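Local coordinates for putative aminooxidase (Propionibacterium acnes, PDB 2BA9), which probably isomerises polyunsaturated fatty acids, producing conjugated linoleic acid, with a bound flavin-adenine dinucleotide, at residues K183-F187 against V188-S192; M191-K195 against G196-T200; A156-D159 against L160-P164; M62-P65 against S66-T69. All blocks are in the same frame, centred on the assembly; numbering follows the deposited sequence.

Contact 1: residues K183-F187 against V188-S192. With NA (sodium ion), chain B.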
loop_
_atom_site.group_PDB
_atom_site.type_symbol
_atom_site.label_atom_id
_atom_site.label_comp_id
_atom_site.label_asym_id
_atom_site.label_seq_id
_atom_site.Cartn_x
_atom_site.Cartn_y
_atom_site.Cartn_z
ATOM N N LYS A 183 4.848 10.975 2.653
ATOM C CA LYS A 183 4.228 10.330 3.820
ATOM C C LYS A 183 4.670 8.870 3.963
ATOM O O LYS A 183 4.797 8.373 5.081
ATOM C CB LYS A 183 2.690 10.443 3.777
ATOM C CG LYS A 183 2.201 11.848 4.129
ATOM C CD LYS A 183 0.682 12.001 4.113
ATOM C CE LYS A 183 0.295 13.461 4.260
ATOM N NZ LYS A 183 0.828 14.102 5.518
ATOM N N TYR A 184 4.900 8.194 2.840
ATOM C CA TYR A 184 5.548 6.877 2.812
ATOM C C TYR A 184 7.066 7.026 2.908
ATOM O O TYR A 184 7.679 6.706 3.947
ATOM C CB TYR A 184 5.125 6.123 1.538
ATOM C CG TYR A 184 6.014 4.981 1.071
ATOM C CD1 TYR A 184 6.717 4.184 1.976
ATOM C CD2 TYR A 184 6.125 4.683 -0.286
ATOM C CE1 TYR A 184 7.524 3.169 1.541
ATOM C CE2 TYR A 184 6.918 3.649 -0.731
ATOM C CZ TYR A 184 7.614 2.888 0.185
ATOM O OH TYR A 184 8.418 1.852 -0.231
ATOM N N LEU A 185 7.677 7.534 1.849
ATOM C CA LEU A 185 9.120 7.762 1.849
ATOM C C LEU A 185 9.433 9.124 2.437
ATOM O O LEU A 185 9.870 10.042 1.744
ATOM C CB LEU A 185 9.707 7.611 0.448
ATOM C CG LEU A 185 9.739 6.185 -0.118
ATOM C CD1 LEU A 185 9.992 6.227 -1.612
ATOM C CD2 LEU A 185 10.793 5.328 0.563
ATOM N N ASP A 186 9.199 9.259 3.735
ATOM C CA ASP A 186 9.682 10.425 4.447
ATOM C C ASP A 186 11.191 10.270 4.551
ATOM O O ASP A 186 11.740 9.207 4.208
ATOM C CB ASP A 186 8.998 10.632 5.808
ATOM C CG ASP A 186 9.170 9.468 6.771
ATOM O OD1 ASP A 186 9.776 8.435 6.439
ATOM O OD2 ASP A 186 8.643 9.597 7.899
ATOM N N PHE A 187 11.884 11.320 4.948
ATOM C CA PHE A 187 13.338 11.284 4.811
ATOM C C PHE A 187 13.953 10.089 5.563
ATOM O O PHE A 187 14.866 9.448 5.068
ATOM C CB PHE A 187 13.979 12.596 5.245
ATOM C CG PHE A 187 15.407 12.725 4.815
ATOM C CD1 PHE A 187 15.721 13.191 3.545
ATOM C CD2 PHE A 187 16.432 12.347 5.666
ATOM C CE1 PHE A 187 17.042 13.293 3.136
ATOM C CE2 PHE A 187 17.747 12.456 5.275
ATOM C CZ PHE A 187 18.056 12.917 4.002
ATOM N N VAL A 188 13.429 9.770 6.740
ATOM C CA VAL A 188 13.966 8.660 7.528
ATOM C C VAL A 188 13.725 7.305 6.871
ATOM O O VAL A 188 14.569 6.416 6.927
ATOM C CB VAL A 188 13.377 8.652 8.944
ATOM C CG1 VAL A 188 13.848 7.416 9.715
ATOM C CG2 VAL A 188 13.789 9.910 9.670
ATOM N N THR A 189 12.562 7.154 6.248
ATOM C CA THR A 189 12.199 5.905 5.591
ATOM C C THR A 189 13.044 5.725 4.338
ATOM O O THR A 189 13.607 4.653 4.127
ATOM C CB THR A 189 10.694 5.872 5.266
ATOM O OG1 THR A 189 9.960 6.039 6.485
ATOM C CG2 THR A 189 10.287 4.565 4.612
ATOM N N MET A 190 13.150 6.782 3.532
ATOM C CA MET A 190 14.013 6.761 2.347
ATOM C C MET A 190 15.415 6.305 2.729
ATOM O O MET A 190 15.970 5.409 2.103
ATOM C CB MET A 190 14.063 8.143 1.684
ATOM C CG MET A 190 14.869 8.206 0.388
ATOM S SD MET A 190 14.102 7.357 -0.993
ATOM C CE MET A 190 14.828 5.717 -0.835
ATOM N N MET A 191 15.972 6.899 3.779
ATOM C CA MET A 191 17.306 6.513 4.249
ATOM C C MET A 191 17.401 5.035 4.652
ATOM O O MET A 191 18.376 4.352 4.309
ATOM C CB MET A 191 17.743 7.417 5.397
ATOM C CG MET A 191 17.960 8.864 4.986
ATOM S SD MET A 191 19.096 9.082 3.607
ATOM C CE MET A 191 17.937 9.185 2.234
ATOM N N SER A 192 16.380 4.539 5.353
ATOM C CA SER A 192 16.312 3.123 5.735
ATOM C C SER A 192 16.307 2.195 4.512
ATOM O O SER A 192 16.943 1.139 4.516
ATOM C CB SER A 192 15.075 2.864 6.606
ATOM O OG SER A 192 15.167 3.596 7.819
HETATM NA NA NA B . 4.869 7.920 7.546
HETATM O O HOH W 1 6.658 6.749 6.596
HETATM O O HOH W 2 8.362 6.582 9.124
HETATM O O HOH W 3 6.118 9.639 7.583
HETATM O O HOH W 4 2.844 9.220 7.683
#
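An N-cap formed by D186 and T189 opens helix 187-195, just after helix 178-184 has ended. D186 OD1 accepts from the backbone amide T189 N at 3.1 Å, met from above the carboxylate plane. T189 OG1 also donates to D186 OD1, but their modelled separation of 2.4 Å is so short that the exact value is doubtful. With CG between its own backbone N and carbonyl carbon (chi1 59°), D186 folds its short acid back over the first turn. Aspartate suits this place, since a carboxylate carried directly on CB reaches an amide of the first helical turn, and its negative charge probably favours the helix start. D186 OD2 accepts hydrogen bonds from two waters. One of them, 2.1 Å from the sodium ion (water O to NA), links the cap to a metal that K183 O binds at 2.5 Å and E410 also ligates; the nearby cation would tend to stabilise the ionised acid.

Beyond the cap, M190 N donates almost straight to D186 O at 2.9 Å. F187 and M191, one turn apart, make a Met-aromatic contact: M191 SD lies 4.5 Å from the F187 ring centroid, obliquely, with M191 CG against F187 CE2 at 3.6 Å and M191 CE over one face, toward the rim. The unbranched, twice-bent methionine can curl over the ring in this way. L185, the centre of an inverse gamma turn between the helices, brings CD2 near M190 SD.

M190 in turn packs on L160 and W161 of helix 158-161, and Y184, on helix 178-184, hydrogen-bonds through OH to P164 O and meets the ring of F405.

Contact 2: residues M191-K195 against G196-T200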
loop_
_atom_site.group_PDB
_atom_site.type_symbol
_atom_site.label_atom_id
_atom_site.label_comp_id
_atom_site.label_asym_id
_atom_site.label_seq_id
_atom_site.Cartn_x
_atom_site.Cartn_y
_atom_site.Cartn_z
ATOM N N MET A 191 15.972 6.899 3.779
ATOM C CA MET A 191 17.306 6.513 4.249
ATOM C C MET A 191 17.401 5.035 4.652
ATOM O O MET A 191 18.376 4.352 4.309
ATOM C CB MET A 191 17.743 7.417 5.397
ATOM C CG MET A 191 17.960 8.864 4.986
ATOM S SD MET A 191 19.096 9.082 3.607
ATOM C CE MET A 191 17.937 9.185 2.234
ATOM N N SER A 192 16.380 4.539 5.353
ATOM C CA SER A 192 16.312 3.123 5.735
ATOM C C SER A 192 16.307 2.195 4.512
ATOM O O SER A 192 16.943 1.139 4.516
ATOM C CB SER A 192 15.075 2.864 6.606
ATOM O OG SER A 192 15.167 3.596 7.819
ATOM N N PHE A 193 15.587 2.588 3.470
ATOM C CA PHE A 193 15.669 1.876 2.180
ATOM C C PHE A 193 17.067 1.965 1.587
ATOM O O PHE A 193 17.584 0.969 1.108
ATOM C CB PHE A 193 14.629 2.391 1.178
ATOM C CG PHE A 193 13.369 1.589 1.177
ATOM C CD1 PHE A 193 12.294 1.953 1.973
ATOM C CD2 PHE A 193 13.270 0.448 0.396
ATOM C CE1 PHE A 193 11.142 1.207 1.987
ATOM C CE2 PHE A 193 12.133 -0.296 0.397
ATOM C CZ PHE A 193 11.057 0.080 1.191
ATOM N N ALA A 194 17.668 3.156 1.645
ATOM C CA ALA A 194 19.007 3.396 1.100
ATOM C C ALA A 194 20.050 2.533 1.793
ATOM O O ALA A 194 20.927 1.961 1.154
ATOM C CB ALA A 194 19.377 4.867 1.241
ATOM N N LYS A 195 19.953 2.446 3.107
ATOM C CA LYS A 195 20.843 1.597 3.896
ATOM C C LYS A 195 20.527 0.093 3.781
ATOM O O LYS A 195 21.380 -0.743 4.067
ATOM C CB LYS A 195 20.751 2.027 5.359
ATOM C CG LYS A 195 21.647 1.253 6.308
ATOM C CD LYS A 195 21.734 1.928 7.676
ATOM C CE LYS A 195 22.490 1.072 8.712
ATOM N NZ LYS A 195 21.913 -0.312 8.884
ATOM N N GLY A 196 19.306 -0.250 3.374
ATOM C CA GLY A 196 18.828 -1.641 3.400
ATOM C C GLY A 196 18.455 -2.109 4.809
ATOM O O GLY A 196 18.561 -3.309 5.137
ATOM N N ASP A 197 18.031 -1.166 5.649
ATOM C CA ASP A 197 17.586 -1.480 7.007
ATOM C C ASP A 197 16.089 -1.803 6.929
ATOM O O ASP A 197 15.235 -0.957 7.218
ATOM C CB ASP A 197 17.899 -0.293 7.938
ATOM C CG ASP A 197 17.799 -0.639 9.421
ATOM O OD1 ASP A 197 17.771 -1.838 9.793
ATOM O OD2 ASP A 197 17.768 0.320 10.230
ATOM N N LEU A 198 15.785 -3.039 6.523
ATOM C CA LEU A 198 14.431 -3.429 6.114
ATOM C C LEU A 198 13.940 -4.704 6.804
ATOM O O LEU A 198 14.665 -5.707 6.866
ATOM C CB LEU A 198 14.402 -3.633 4.600
ATOM C CG LEU A 198 14.633 -2.379 3.756
ATOM C CD1 LEU A 198 15.074 -2.740 2.342
ATOM C CD2 LEU A 198 13.381 -1.530 3.723
ATOM N N TRP A 199 12.708 -4.673 7.313
ATOM C CA TRP A 199 12.097 -5.852 7.927
ATOM C C TRP A 199 11.477 -6.778 6.887
ATOM O O TRP A 199 10.855 -6.325 5.926
ATOM C CB TRP A 199 10.981 -5.458 8.892
ATOM C CG TRP A 199 11.371 -4.612 10.039
ATOM C CD1 TRP A 199 12.625 -4.341 10.486
ATOM C CD2 TRP A 199 10.472 -3.950 10.933
ATOM N NE1 TRP A 199 12.564 -3.535 11.591
ATOM C CE2 TRP A 199 11.250 -3.282 11.886
ATOM C CE3 TRP A 199 9.073 -3.861 11.013
ATOM C CZ2 TRP A 199 10.684 -2.538 12.917
ATOM C CZ3 TRP A 199 8.515 -3.124 12.023
ATOM C CH2 TRP A 199 9.313 -2.470 12.966
ATOM N N THR A 200 11.647 -8.078 7.101
ATOM C CA THR A 200 10.926 -9.115 6.372
ATOM C C THR A 200 10.530 -10.179 7.378
ATOM O O THR A 200 11.058 -10.226 8.493
ATOM C CB THR A 200 11.769 -9.800 5.263
ATOM O OG1 THR A 200 12.885 -10.497 5.842
ATOM C CG2 THR A 200 12.278 -8.783 4.243
#
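L198 lays its CD2 methyl over the middle of the F193 ring, 3.7 Å from the ring centroid and only 7° off the normal. This is a CH-pi contact in which the methyl is nearly equidistant from all six ring carbons. The second branch is less central, with L198 CD1 4.1 Å from F193 CD2. L198 can reach the phenyl because CG stands beside its backbone N (chi1 -66°), and the two side chains cross at about a right angle. A forked aliphatic residue fits here: one methyl covers the aromatic face while the other stands near CD2 of the ring.

Between these residues the chain leaves helix 187-195 through a Schellman motif. D197 N bonds back to S192 O at 2.8 Å, in the carbonyl plane, and G196 N bonds to F193 O at 3.1 Å, from well above that carbonyl's plane. G196, the C-prime residue, has positive phi, which glycine adopts readily; a beta carbon here would crowd K195 O. D197 is the centre of an inverse gamma turn that redirects the chain, and its CB lies 3.8 Å from S192 O.

K195 and D197 run side by side and point the same way, yet K195 NZ stays 4.4 Å from D197 OD2, beyond a salt bridge. The helix end thus seems to rest mainly on backbone bonds and the apolar L198-F193 overlap, the charged pair probably adding a modest attraction near the surface. D197 O, by contrast, is buried without a modelled partner, which probably costs some of the stability gained.

Contact 3: residues A156-D159 against L160-P164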
loop_
_atom_site.group_PDB
_atom_site.type_symbol
_atom_site.label_atom_id
_atom_site.label_comp_id
_atom_site.label_asym_id
_atom_site.label_seq_id
_atom_site.Cartn_x
_atom_site.Cartn_y
_atom_site.Cartn_z
ATOM N N ALA A 156 17.012 15.682 -9.351
ATOM C CA ALA A 156 17.890 14.501 -9.224
ATOM C C ALA A 156 17.550 13.593 -8.024
ATOM O O ALA A 156 17.913 12.415 -8.003
ATOM C CB ALA A 156 19.350 14.944 -9.155
ATOM N N ALA A 157 16.840 14.121 -7.036
ATOM C CA ALA A 157 16.402 13.302 -5.898
ATOM C C ALA A 157 15.555 12.078 -6.301
ATOM O O ALA A 157 15.546 11.054 -5.596
ATOM C CB ALA A 157 15.644 14.161 -4.881
ATOM N N ARG A 158 14.856 12.196 -7.432
ATOM C CA ARG A 158 13.945 11.161 -7.932
ATOM C C ARG A 158 14.632 9.828 -8.204
ATOM O O ARG A 158 13.997 8.786 -8.103
ATOM C CB ARG A 158 13.250 11.629 -9.225
ATOM C CG ARG A 158 14.130 11.505 -10.466
ATOM C CD ARG A 158 13.579 12.275 -11.673
ATOM N NE ARG A 158 12.158 12.049 -11.975
ATOM C CZ ARG A 158 11.653 10.945 -12.529
ATOM N NH1 ARG A 158 12.427 9.909 -12.806
ATOM N NH2 ARG A 158 10.350 10.857 -12.793
ATOM N N ASP A 159 15.904 9.855 -8.590
ATOM C CA ASP A 159 16.661 8.622 -8.828
ATOM C C ASP A 159 16.721 7.733 -7.587
ATOM O O ASP A 159 16.712 6.515 -7.697
ATOM C CB ASP A 159 18.092 8.947 -9.277
ATOM C CG ASP A 159 18.163 9.447 -10.709
ATOM O OD1 ASP A 159 17.171 10.015 -11.231
ATOM O OD2 ASP A 159 19.227 9.256 -11.317
ATOM N N LEU A 160 16.803 8.345 -6.412
ATOM C CA LEU A 160 16.782 7.596 -5.146
ATOM C C LEU A 160 15.355 7.185 -4.763
ATOM O O LEU A 160 15.095 6.034 -4.470
ATOM C CB LEU A 160 17.391 8.420 -4.002
ATOM C CG LEU A 160 17.594 7.663 -2.678
ATOM C CD1 LEU A 160 18.762 6.715 -2.772
ATOM C CD2 LEU A 160 17.798 8.604 -1.525
ATOM N N TRP A 161 14.440 8.144 -4.795
ATOM C CA TRP A 161 13.052 7.944 -4.336
ATOM C C TRP A 161 12.231 6.986 -5.199
ATOM O O TRP A 161 11.292 6.363 -4.719
ATOM C CB TRP A 161 12.331 9.300 -4.260
ATOM C CG TRP A 161 12.131 9.803 -2.870
ATOM C CD1 TRP A 161 11.026 9.645 -2.103
ATOM C CD2 TRP A 161 13.060 10.564 -2.089
ATOM N NE1 TRP A 161 11.199 10.248 -0.889
ATOM C CE2 TRP A 161 12.445 10.819 -0.849
ATOM C CE3 TRP A 161 14.357 11.042 -2.311
ATOM C CZ2 TRP A 161 13.074 11.547 0.162
ATOM C CZ3 TRP A 161 14.983 11.755 -1.308
ATOM C CH2 TRP A 161 14.345 11.996 -0.081
ATOM N N ILE A 162 12.598 6.866 -6.466
ATOM C CA ILE A 162 11.774 6.157 -7.427
ATOM C C ILE A 162 11.761 4.639 -7.224
ATOM O O ILE A 162 10.745 3.999 -7.449
ATOM C CB ILE A 162 12.174 6.490 -8.868
ATOM C CG1 ILE A 162 11.047 6.096 -9.841
ATOM C CG2 ILE A 162 13.510 5.844 -9.235
ATOM C CD1 ILE A 162 11.294 6.555 -11.258
ATOM N N ASN A 163 12.882 4.077 -6.793
ATOM C CA ASN A 163 13.031 2.626 -6.738
ATOM C C ASN A 163 12.098 1.938 -5.717
ATOM O O ASN A 163 11.464 0.934 -6.041
ATOM C CB ASN A 163 14.501 2.272 -6.507
ATOM C CG ASN A 163 15.408 2.837 -7.581
ATOM O OD1 ASN A 163 15.152 2.657 -8.772
ATOM N ND2 ASN A 163 16.477 3.530 -7.172
ATOM N N PRO A 164 11.987 2.478 -4.485
ATOM C CA PRO A 164 10.967 1.969 -3.560
ATOM C C PRO A 164 9.571 2.549 -3.769
ATOM O O PRO A 164 8.684 2.323 -2.937
ATOM C CB PRO A 164 11.489 2.417 -2.190
ATOM C CG PRO A 164 12.765 3.094 -2.417
ATOM C CD PRO A 164 12.782 3.521 -3.837
HETATM O O HOH W 5 16.520 5.020 -10.027
#
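Helix 158-161 is little more than a single turn, made by W161 N donating to A157 O at 3.2 Å, nearly straight at 169°, and by I162 N donating to R158 O at 2.9 Å. A157 O also accepts a weaker bond from L160 N, so this one carbonyl receives two amides. It lies at the edge of the W161 indole, near the ring plane, 3.5 Å from W161 CE3, and the small A157 methyl, CB, sits 4.2 Å from that same W161 CE3. Alanine lets the bulky indole lie close against the turn.

R158 and I162 lie side by side, pointing the same way. I162 has CG1 opposite its backbone N (chi1 -162°) and continues extended, which carries CD1 to 3.9 Å from R158 NH1, oblique to the guanidinium. The arginine's NH1 end thus meets the isoleucine methyl while R158 NE makes a salt bridge to D146. The other I162 branch, CG2, rests 3.2 Å from R158 O, close beside the helix backbone.

One residue further on, D159 and N163 meet through a water that donates to D159 O (2.8 Å from water O to D159 O) and also to N163 OD1; asparagine's short amide can share a water with the carbonyl four residues back. The D159 carboxylate turns to R106, with which it forms a salt bridge.

R106 belongs to helix 106-122, against which A156 and D159 also pack. W161 touches L117 of that helix and V181 and L182 of helix 178-184, and its NE1 hydrogen-bonds to L185 O just past the latter helix.

Contact 4: residues M62-P65 against S66-T69. With FAD (flavin-adenine dinucleotide), chain D.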
loop_
_atom_site.group_PDB
_atom_site.type_symbol
_atom_site.label_atom_id
_atom_site.label_comp_id
_atom_site.label_asym_id
_atom_site.label_seq_id
_atom_site.Cartn_x
_atom_site.Cartn_y
_atom_site.Cartn_z
ATOM N N MET A 62 7.937 -6.086 3.020
ATOM C CA MET A 62 8.846 -5.417 3.952
ATOM C C MET A 62 8.275 -4.246 4.729
ATOM O O MET A 62 7.218 -3.701 4.401
ATOM C CB MET A 62 10.091 -4.934 3.199
ATOM C CG MET A 62 9.867 -3.813 2.182
ATOM S SD MET A 62 11.240 -3.699 1.009
ATOM C CE MET A 62 10.908 -5.107 -0.071
ATOM N N GLY A 63 9.027 -3.869 5.765
ATOM C CA GLY A 63 8.821 -2.639 6.521
ATOM C C GLY A 63 10.164 -2.007 6.860
ATOM O O GLY A 63 11.223 -2.493 6.439
ATOM N N VAL A 64 10.111 -0.915 7.611
ATOM C CA VAL A 64 11.308 -0.247 8.127
ATOM C C VAL A 64 11.160 -0.093 9.633
ATOM O O VAL A 64 10.049 -0.262 10.152
ATOM C CB VAL A 64 11.550 1.142 7.452
ATOM C CG1 VAL A 64 12.172 0.964 6.068
ATOM C CG2 VAL A 64 10.262 1.961 7.390
ATOM N N PRO A 65 12.282 0.195 10.345
ATOM C CA PRO A 65 12.265 0.295 11.809
ATOM C C PRO A 65 11.332 1.355 12.352
ATOM O O PRO A 65 10.968 1.289 13.521
ATOM C CB PRO A 65 13.715 0.646 12.172
ATOM C CG PRO A 65 14.521 0.200 11.018
ATOM C CD PRO A 65 13.646 0.375 9.811
ATOM N N SER A 66 10.973 2.327 11.510
ATOM C CA SER A 66 10.004 3.367 11.883
ATOM C C SER A 66 8.538 2.898 11.731
ATOM O O SER A 66 7.623 3.708 11.801
ATOM C CB SER A 66 10.244 4.669 11.085
ATOM O OG SER A 66 10.084 4.494 9.677
ATOM N N TYR A 67 8.311 1.603 11.530
ATOM C CA TYR A 67 6.939 1.070 11.472
ATOM C C TYR A 67 6.393 0.886 12.894
ATOM O O TYR A 67 6.100 -0.230 13.318
ATOM C CB TYR A 67 6.905 -0.253 10.694
ATOM C CG TYR A 67 6.642 -0.134 9.198
ATOM C CD1 TYR A 67 7.059 0.982 8.465
ATOM C CD2 TYR A 67 5.991 -1.163 8.518
ATOM C CE1 TYR A 67 6.798 1.080 7.107
ATOM C CE2 TYR A 67 5.733 -1.080 7.166
ATOM C CZ TYR A 67 6.141 0.036 6.461
ATOM O OH TYR A 67 5.878 0.105 5.106
ATOM N N ASP A 68 6.239 1.992 13.616
ATOM C CA ASP A 68 5.883 1.949 15.044
ATOM C C ASP A 68 4.585 1.183 15.327
ATOM O O ASP A 68 4.538 0.367 16.248
ATOM C CB ASP A 68 5.804 3.364 15.630
ATOM C CG ASP A 68 7.208 4.021 15.835
ATOM O OD1 ASP A 68 8.219 3.306 16.013
ATOM O OD2 ASP A 68 7.290 5.270 15.834
ATOM N N THR A 69 3.543 1.429 14.532
ATOM C CA THR A 69 2.251 0.764 14.753
ATOM C C THR A 69 2.359 -0.740 14.482
ATOM O O THR A 69 1.842 -1.546 15.247
ATOM C CB THR A 69 1.134 1.400 13.912
ATOM O OG1 THR A 69 1.195 2.831 14.055
ATOM C CG2 THR A 69 -0.230 0.910 14.363
HETATM P PA FAD D . -6.219 -4.373 1.836
HETATM O O1A FAD D . -4.884 -4.922 2.248
HETATM O O2A FAD D . -6.508 -4.328 0.350
HETATM O O5B FAD D . -7.365 -5.280 2.491
HETATM C C5B FAD D . -8.702 -4.896 2.271
HETATM C C4B FAD D . -9.640 -5.983 2.752
HETATM O O4B FAD D . -10.972 -5.556 2.554
HETATM C C3B FAD D . -9.429 -7.296 1.996
HETATM O O3B FAD D . -9.228 -8.350 2.910
HETATM C C2B FAD D . -10.691 -7.442 1.178
HETATM O O2B FAD D . -11.007 -8.801 0.875
HETATM C C1B FAD D . -11.698 -6.641 2.022
HETATM N N9A FAD D . -12.834 -6.207 1.189
HETATM C C8A FAD D . -12.787 -5.504 0.004
HETATM N N7A FAD D . -14.059 -5.331 -0.454
HETATM C C5A FAD D . -14.916 -5.916 0.429
HETATM C C6A FAD D . -16.317 -6.062 0.463
HETATM N N6A FAD D . -17.094 -5.234 -0.307
HETATM N N1A FAD D . -16.896 -6.708 1.551
HETATM C C2A FAD D . -16.118 -7.261 2.559
HETATM N N3A FAD D . -14.738 -7.114 2.510
HETATM C C4A FAD D . -14.146 -6.477 1.462
HETATM N N1 FAD D . 2.972 -2.354 2.188
HETATM C C2 FAD D . 4.059 -1.991 2.957
HETATM O O2 FAD D . 3.885 -1.426 4.037
HETATM N N3 FAD D . 5.338 -2.237 2.497
HETATM C C4 FAD D . 5.531 -2.871 1.287
HETATM O O4 FAD D . 6.693 -3.094 0.913
HETATM C C4X FAD D . 4.430 -3.253 0.513
HETATM N N5 FAD D . 4.585 -3.870 -0.716
HETATM C C5X FAD D . 3.511 -4.395 -1.409
HETATM C C6 FAD D . 3.709 -5.136 -2.571
HETATM C C7 FAD D . 2.618 -5.690 -3.237
HETATM C C7M FAD D . 2.872 -6.498 -4.478
HETATM C C8 FAD D . 1.331 -5.492 -2.745
HETATM C C8M FAD D . 0.124 -6.063 -3.426
HETATM C C9 FAD D . 1.143 -4.745 -1.585
HETATM C C9A FAD D . 2.224 -4.179 -0.909
HETATM N N10 FAD D . 2.056 -3.402 0.253
HETATM C C10 FAD D . 3.147 -3.004 0.990
HETATM C "C1'" FAD D . 0.765 -2.709 0.531
HETATM C "C2'" FAD D . -0.005 -3.370 1.668
HETATM O "O2'" FAD D . -0.087 -4.782 1.508
HETATM C "C3'" FAD D . -1.388 -2.739 1.708
HETATM O "O3'" FAD D . -1.259 -1.316 1.722
HETATM C "C4'" FAD D . -2.175 -3.230 2.913
HETATM O "O4'" FAD D . -2.544 -4.596 2.767
HETATM C "C5'" FAD D . -3.393 -2.334 3.089
HETATM O "O5'" FAD D . -4.297 -2.922 3.982
HETATM P P FAD D . -5.864 -2.512 3.933
HETATM O O1P FAD D . -6.653 -3.320 4.946
HETATM O O2P FAD D . -5.960 -1.045 4.174
HETATM O O3P FAD D . -6.390 -2.906 2.469
HETATM O O HOH W 6 9.270 0.729 15.481
HETATM O O HOH W 7 10.716 4.016 15.537
#
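M62 O lies 4.1 Å from Y67 CE2, oblique to the phenol ring, and 3.1 Å from flavin N3 (FAD), while M62 CG comes to 3.5 Å from FAD O4. The unbranched side chain thus passes close to flavin O4 with its CG methylene. Next, G63 CA sits over one face of the Y67 ring, 3.8 Å from its centroid, a CH-pi contact. Glycine is apt because a beta carbon would run into the ring.

V64 follows, its N above the same ring face and its CG2 3.5 Å from Y67 CD1; chi1 -79° (CG1 beside the backbone N) puts CG2 between N and the carbonyl carbon, against the ring. A beta-branched residue can in this way touch the phenol with one methyl and have the other for S192 on helix 187-195. V64 O accepts from Y67 N at 2.9 Å, closing a type I beta turn from V64 to Y67 that leads into helix 68-77, with Y67 at the N-cap position. The turn delivers the tyrosine to the flavin pocket of this amine oxidoreductase-family fold: Y67 OH donates to FAD O2 at 2.7 Å, and the ring meets F408 edge-to-face.

P65, whose ring holds phi at the value the turn requires, ends the segment at the surface. One water donates to both P65 O and D68 OD1, the latter at 2.8 Å (water O to D68 OD1), and a second bridges the same pair, its bond to P65 O weak.

Overall arrangement
Along the chain the order is contact 4, contact 3, contact 1 and contact 2, all within the part of the chain that belongs to the flavin-containing amine oxidoreductase family. Contacts 1 and 2 share helix 187-195, the first at its start and the second at its end, with centres about 10 Å apart. Contact 4 lies about 10 Å from contact 2 and 11 Å from contact 1, centre to centre; G63 O pairs with W199 N, and V64 and S66 pack on T189. Contact 3 lies about 11 Å from contact 1 and does not touch contact 4, about 20 Å away centre to centre. Helix 187-195 thus stands between, linking helix 158-161 to the loop that reaches the flavin.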